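PDB 4GWI: platelet aggregation factor Sm-hPAF from Streptococcus mitis, which binds fucosylated Lewis glycans through its F-type lectin domain and, as a cholesterol-dependent cytolysin, probably forms pores in cholesterol-containing host membranes. Local coordinates for residues 80-92 / 101-115. The protein carries 2 engineered substitutions. Residues are numbered along the deposited sequence; the frame is centred on the assembly and turned at random.
Sequences VANRLSNFDVVLL and RQHFDSLNGKAELEV. With FUC (alpha-L-fucopyranose), chain B.
Phe87 lays one ring face against Phe104, whose CB sits 4.0 Å from the Phe87 ring centroid in a CH-pi contact; the two rings, planes 29° apart, are slid so far that they barely overlap. Leu84 CD1 covers the opposite face of Phe87, while Leu107 CD1 and Leu113 CD2 close on its edge, each 3.7 Å from Phe87 CZ. Leu113 CD2 also lies over the centre of the Phe104 ring. On the other face of the sheet, Asp88 splits its carboxylate: OD1 takes Arg101 NH1 at 2.8 Å on its anti side, brought back by a bend at chi3 (-59°), and OD2 takes His103 ND1 at 3.1 Å, within the imidazole plane. Both flat partners stand steeply to the carboxylate. Strands 87-92 and 98-104 form this antiparallel hairpin, 98-104 outermost in the five-stranded sheet of the F-type lectin fold; Asn86 and Phe87 together face Phe104 in a G1 beta bulge, and Asn86 N donates to Asp105 O. Val90 CG2 lies over the Arg101 guanidinium, which also reaches Glu98 and Glu128; His103 NE2 donates a hydrogen bond to Asp105 OD1. Farther along, a water links Leu84 O to Leu107 N, and Arg83 NH1 donates to fucose O4 (2.9 Å), alongside His48 and Arg75.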
loop_
_atom_site.group_PDB
_atom_site.type_symbol
_atom_site.label_atom_id
_atom_site.label_comp_id
_atom_site.label_asym_id
_atom_site.label_seq_id
_atom_site.Cartn_x
_atom_site.Cartn_y
_atom_site.Cartn_z
ATOM N N VAL A 80 -12.544 -1.731 12.186
ATOM C CA VAL A 80 -12.641 -2.171 10.792
ATOM C C VAL A 80 -11.224 -2.444 10.232
ATOM O O VAL A 80 -11.065 -2.569 8.980
ATOM C CB VAL A 80 -13.346 -1.115 9.933
ATOM C CG1 VAL A 80 -14.837 -1.006 10.320
ATOM C CG2 VAL A 80 -12.677 0.268 10.066
ATOM N N ALA A 81 -10.248 -2.615 11.126
ATOM C CA ALA A 81 -8.855 -2.898 10.685
ATOM C C ALA A 81 -8.806 -4.212 9.906
ATOM O O ALA A 81 -7.941 -4.389 9.019
ATOM C CB ALA A 81 -7.879 -2.929 11.887
ATOM N N ASN A 82 -9.699 -5.173 10.182
ATOM C CA ASN A 82 -9.712 -6.436 9.467
ATOM C C ASN A 82 -10.064 -6.388 8.026
ATOM O O ASN A 82 -9.941 -7.392 7.366
ATOM C CB ASN A 82 -10.585 -7.499 10.223
ATOM C CG ASN A 82 -12.098 -7.164 10.210
ATOM O OD1 ASN A 82 -12.927 -8.076 10.233
ATOM N ND2 ASN A 82 -12.463 -5.866 10.185
ATOM N N ARG A 83 -10.469 -5.220 7.490
ATOM C CA ARG A 83 -10.694 -5.119 6.074
ATOM C C ARG A 83 -9.378 -5.302 5.299
ATOM O O ARG A 83 -9.420 -5.701 4.104
ATOM C CB ARG A 83 -11.299 -3.746 5.712
ATOM C CG ARG A 83 -12.757 -3.573 6.199
ATOM C CD ARG A 83 -13.152 -2.109 6.125
ATOM N NE ARG A 83 -14.582 -2.062 6.568
ATOM C CZ ARG A 83 -15.292 -0.919 6.666
ATOM N NH1 ARG A 83 -14.766 0.313 6.344
ATOM N NH2 ARG A 83 -16.593 -1.030 7.065
ATOM N N LEU A 84 -8.270 -4.997 5.944
ATOM C CA LEU A 84 -6.974 -5.239 5.295
ATOM C C LEU A 84 -6.529 -6.693 5.651
ATOM O O LEU A 84 -5.754 -6.949 6.603
ATOM C CB LEU A 84 -5.906 -4.199 5.709
ATOM C CG LEU A 84 -4.552 -4.389 4.997
ATOM C CD1 LEU A 84 -4.724 -4.146 3.475
ATOM C CD2 LEU A 84 -3.627 -3.297 5.526
ATOM N N SER A 85 -7.101 -7.590 4.887
ATOM C CA SER A 85 -6.864 -9.044 5.071
ATOM C C SER A 85 -7.066 -9.664 3.713
ATOM O O SER A 85 -7.760 -9.138 2.834
ATOM C CB SER A 85 -7.803 -9.600 6.190
ATOM O OG SER A 85 -9.082 -9.510 5.674
ATOM N N ASN A 86 -6.427 -10.841 3.518
ATOM C CA ASN A 86 -6.460 -11.580 2.280
ATOM C C ASN A 86 -6.154 -10.693 1.078
ATOM O O ASN A 86 -7.002 -10.400 0.244
ATOM C CB ASN A 86 -7.835 -12.242 2.130
ATOM C CG ASN A 86 -7.876 -13.260 0.978
ATOM O OD1 ASN A 86 -6.896 -13.646 0.399
ATOM N ND2 ASN A 86 -9.094 -13.631 0.592
ATOM N N PHE A 87 -4.903 -10.281 1.046
ATOM C CA PHE A 87 -4.495 -9.328 0.036
ATOM C C PHE A 87 -3.111 -9.642 -0.478
ATOM O O PHE A 87 -2.314 -10.337 0.174
ATOM C CB PHE A 87 -4.503 -7.857 0.583
ATOM C CG PHE A 87 -3.549 -7.608 1.721
ATOM C CD1 PHE A 87 -3.884 -7.889 3.035
ATOM C CD2 PHE A 87 -2.250 -7.122 1.457
ATOM C CE1 PHE A 87 -3.010 -7.695 4.096
ATOM C CE2 PHE A 87 -1.401 -6.929 2.493
ATOM C CZ PHE A 87 -1.739 -7.131 3.796
ATOM N N ASP A 88 -2.804 -9.085 -1.640
ATOM C CA ASP A 88 -1.445 -9.210 -2.207
ATOM C C ASP A 88 -0.772 -7.844 -2.227
ATOM O O ASP A 88 -1.433 -6.778 -2.345
ATOM C CB ASP A 88 -1.468 -9.653 -3.684
ATOM C CG ASP A 88 -1.923 -11.134 -3.909
ATOM O OD1 ASP A 88 -2.394 -11.418 -5.050
ATOM O OD2 ASP A 88 -1.874 -11.911 -2.994
ATOM N N VAL A 89 0.531 -7.846 -2.095
ATOM C CA VAL A 89 1.406 -6.640 -2.408
ATOM C C VAL A 89 2.154 -7.017 -3.664
ATOM O O VAL A 89 2.835 -8.087 -3.714
ATOM C CB VAL A 89 2.340 -6.336 -1.243
ATOM C CG1 VAL A 89 3.221 -5.092 -1.531
ATOM C CG2 VAL A 89 1.509 -6.082 0.045
ATOM N N VAL A 90 2.083 -6.163 -4.659
ATOM C CA VAL A 90 2.552 -6.487 -6.012
ATOM C C VAL A 90 3.501 -5.402 -6.442
ATOM O O VAL A 90 3.315 -4.175 -6.206
ATOM C CB VAL A 90 1.370 -6.481 -7.005
ATOM C CG1 VAL A 90 1.811 -7.093 -8.333
ATOM C CG2 VAL A 90 0.218 -7.325 -6.451
ATOM N N LEU A 91 4.600 -5.827 -7.083
ATOM C CA LEU A 91 5.496 -4.887 -7.731
ATOM C C LEU A 91 5.354 -5.034 -9.248
ATOM O O LEU A 91 5.321 -6.171 -9.715
ATOM C CB LEU A 91 6.946 -5.145 -7.352
ATOM C CG LEU A 91 7.343 -5.073 -5.837
ATOM C CD1 LEU A 91 8.837 -5.263 -5.672
ATOM C CD2 LEU A 91 6.841 -3.705 -5.318
ATOM N N LEU A 92 5.265 -3.943 -9.962
ATOM C CA LEU A 92 5.108 -3.985 -11.436
ATOM C C LEU A 92 6.265 -3.221 -12.054
ATOM O O LEU A 92 6.751 -2.209 -11.548
ATOM C CB LEU A 92 3.825 -3.293 -11.919
ATOM C CG LEU A 92 2.564 -3.684 -11.211
ATOM C CD1 LEU A 92 1.491 -2.858 -11.973
ATOM C CD2 LEU A 92 2.285 -5.136 -11.396
ATOM N N ARG A 101 5.198 -10.649 -6.180
ATOM C CA ARG A 101 3.869 -10.686 -5.555
ATOM C C ARG A 101 3.995 -11.473 -4.281
ATOM O O ARG A 101 4.583 -12.556 -4.276
ATOM C CB ARG A 101 2.829 -11.335 -6.523
ATOM C CG ARG A 101 1.457 -11.477 -5.906
ATOM C CD ARG A 101 0.449 -12.149 -6.890
ATOM N NE ARG A 101 0.323 -11.399 -8.099
ATOM C CZ ARG A 101 -0.635 -10.487 -8.367
ATOM N NH1 ARG A 101 -1.581 -10.216 -7.469
ATOM N NH2 ARG A 101 -0.609 -9.839 -9.560
ATOM N N GLN A 102 3.478 -10.928 -3.155
ATOM C CA GLN A 102 3.399 -11.674 -1.886
ATOM C C GLN A 102 2.002 -11.566 -1.372
ATOM O O GLN A 102 1.374 -10.499 -1.446
ATOM C CB GLN A 102 4.326 -11.076 -0.862
ATOM C CG GLN A 102 5.774 -11.420 -1.204
ATOM C CD GLN A 102 6.798 -10.847 -0.234
ATOM O OE1 GLN A 102 6.615 -10.939 0.988
ATOM N NE2 GLN A 102 7.939 -10.317 -0.783
ATOM N N HIS A 103 1.481 -12.661 -0.867
ATOM C CA HIS A 103 0.154 -12.729 -0.311
ATOM C C HIS A 103 0.178 -12.745 1.209
ATOM O O HIS A 103 1.064 -13.361 1.837
ATOM C CB HIS A 103 -0.488 -14.030 -0.799
ATOM C CG HIS A 103 -1.854 -14.263 -0.173
ATOM N ND1 HIS A 103 -2.946 -13.572 -0.570
ATOM C CD2 HIS A 103 -2.239 -15.062 0.906
ATOM C CE1 HIS A 103 -4.022 -13.967 0.207
ATOM N NE2 HIS A 103 -3.573 -14.840 1.123
ATOM N N PHE A 104 -0.808 -12.080 1.821
ATOM C CA PHE A 104 -0.954 -12.016 3.288
ATOM C C PHE A 104 -2.339 -12.286 3.742
ATOM O O PHE A 104 -3.293 -11.765 3.206
ATOM C CB PHE A 104 -0.546 -10.623 3.849
ATOM C CG PHE A 104 0.876 -10.297 3.514
ATOM C CD1 PHE A 104 1.893 -10.746 4.362
ATOM C CD2 PHE A 104 1.199 -9.702 2.259
ATOM C CE1 PHE A 104 3.265 -10.594 4.016
ATOM C CE2 PHE A 104 2.547 -9.554 1.959
ATOM C CZ PHE A 104 3.549 -9.965 2.805
ATOM N N ASP A 105 -2.480 -13.135 4.757
ATOM C CA ASP A 105 -3.819 -13.389 5.256
ATOM C C ASP A 105 -4.282 -12.266 6.160
ATOM O O ASP A 105 -5.429 -11.893 6.068
ATOM C CB ASP A 105 -3.793 -14.661 6.135
ATOM C CG ASP A 105 -3.577 -15.928 5.335
ATOM O OD1 ASP A 105 -3.958 -15.995 4.131
ATOM O OD2 ASP A 105 -3.055 -16.884 5.964
ATOM N N SER A 106 -3.426 -11.731 7.017
ATOM C CA SER A 106 -3.826 -10.795 8.060
ATOM C C SER A 106 -2.636 -9.962 8.418
ATOM O O SER A 106 -1.532 -10.314 8.059
ATOM C CB SER A 106 -4.138 -11.592 9.355
ATOM O OG SER A 106 -5.081 -10.924 10.104
ATOM N N LEU A 107 -2.873 -8.866 9.154
ATOM C CA LEU A 107 -1.802 -8.182 9.841
ATOM C C LEU A 107 -1.746 -8.664 11.332
ATOM O O LEU A 107 -0.870 -8.193 12.103
ATOM C CB LEU A 107 -2.088 -6.681 9.851
ATOM C CG LEU A 107 -1.329 -5.923 8.773
ATOM C CD1 LEU A 107 -1.815 -6.403 7.414
ATOM C CD2 LEU A 107 -1.499 -4.405 8.914
ATOM N N ASN A 108 -2.766 -9.461 11.714
ATOM C CA ASN A 108 -2.930 -10.054 13.086
ATOM C C ASN A 108 -3.152 -8.998 14.160
ATOM O O ASN A 108 -2.545 -9.064 15.229
ATOM C CB ASN A 108 -1.656 -10.835 13.471
ATOM C CG ASN A 108 -1.540 -12.172 12.757
ATOM O OD1 ASN A 108 -2.546 -12.841 12.461
ATOM N ND2 ASN A 108 -0.302 -12.581 12.490
ATOM N N GLY A 109 -3.944 -7.981 13.856
ATOM C CA GLY A 109 -4.060 -6.827 14.743
ATOM C C GLY A 109 -2.866 -5.885 14.864
ATOM O O GLY A 109 -3.012 -4.872 15.548
ATOM N N LYS A 110 -1.705 -6.180 14.228
ATOM C CA LYS A 110 -0.624 -5.162 14.216
ATOM C C LYS A 110 -0.991 -3.921 13.388
ATOM O O LYS A 110 -1.728 -4.015 12.414
ATOM C CB LYS A 110 0.695 -5.752 13.695
ATOM C CG LYS A 110 1.125 -6.927 14.599
ATOM C CD LYS A 110 2.613 -7.256 14.459
ATOM C CE LYS A 110 2.972 -8.512 15.246
ATOM N NZ LYS A 110 2.765 -8.310 16.711
ATOM N N ALA A 111 -0.448 -2.806 13.757
ATOM C CA ALA A 111 -0.758 -1.509 13.092
ATOM C C ALA A 111 -0.022 -1.468 11.728
ATOM O O ALA A 111 -0.408 -0.649 10.850
ATOM C CB ALA A 111 -0.259 -0.352 13.908
ATOM N N GLU A 112 1.051 -2.261 11.575
ATOM C CA GLU A 112 1.857 -2.088 10.359
ATOM C C GLU A 112 2.281 -3.475 9.880
ATOM O O GLU A 112 2.258 -4.481 10.616
ATOM C CB GLU A 112 3.045 -1.230 10.586
ATOM C CG GLU A 112 3.925 -1.756 11.663
ATOM C CD GLU A 112 4.981 -0.734 12.117
ATOM O OE1 GLU A 112 4.608 0.432 12.461
ATOM O OE2 GLU A 112 6.180 -1.148 12.132
ATOM N N LEU A 113 2.647 -3.546 8.590
ATOM C CA LEU A 113 3.194 -4.817 7.981
ATOM C C LEU A 113 4.419 -4.406 7.228
ATOM O O LEU A 113 4.392 -3.499 6.362
ATOM C CB LEU A 113 2.173 -5.475 7.031
ATOM C CG LEU A 113 2.782 -6.637 6.207
ATOM C CD1 LEU A 113 3.205 -7.771 7.146
ATOM C CD2 LEU A 113 1.750 -7.093 5.137
ATOM N N GLU A 114 5.562 -5.063 7.465
ATOM C CA GLU A 114 6.746 -4.799 6.665
ATOM C C GLU A 114 6.932 -5.947 5.660
ATOM O O GLU A 114 6.948 -7.162 6.040
ATOM C CB GLU A 114 8.041 -4.820 7.548
ATOM C CG GLU A 114 8.074 -3.543 8.452
ATOM C CD GLU A 114 9.342 -3.418 9.285
ATOM O OE1 GLU A 114 10.038 -4.425 9.498
ATOM O OE2 GLU A 114 9.613 -2.283 9.714
ATOM N N VAL A 115 6.971 -5.566 4.382
ATOM C CA VAL A 115 7.089 -6.616 3.307
ATOM C C VAL A 115 8.458 -6.426 2.692
ATOM O O VAL A 115 8.865 -5.341 2.256
ATOM C CB VAL A 115 6.008 -6.322 2.261
ATOM C CG1 VAL A 115 6.086 -7.465 1.202
ATOM C CG2 VAL A 115 4.614 -6.269 2.869
HETATM C C1 FUC B . -16.682 3.888 9.691
HETATM C C2 FUC B . -16.996 2.618 8.923
HETATM C C3 FUC B . -17.658 2.925 7.616
HETATM C C4 FUC B . -16.727 3.810 6.815
HETATM C C5 FUC B . -16.466 5.045 7.650
HETATM C C6 FUC B . -15.570 6.031 6.939
HETATM O O2 FUC B . -17.853 1.807 9.711
HETATM O O3 FUC B . -17.896 1.750 6.954
HETATM O O4 FUC B . -15.551 3.094 6.546
HETATM O O5 FUC B . -15.891 4.714 8.880
HETATM O O HOH W 1 -5.560 -7.632 9.128
#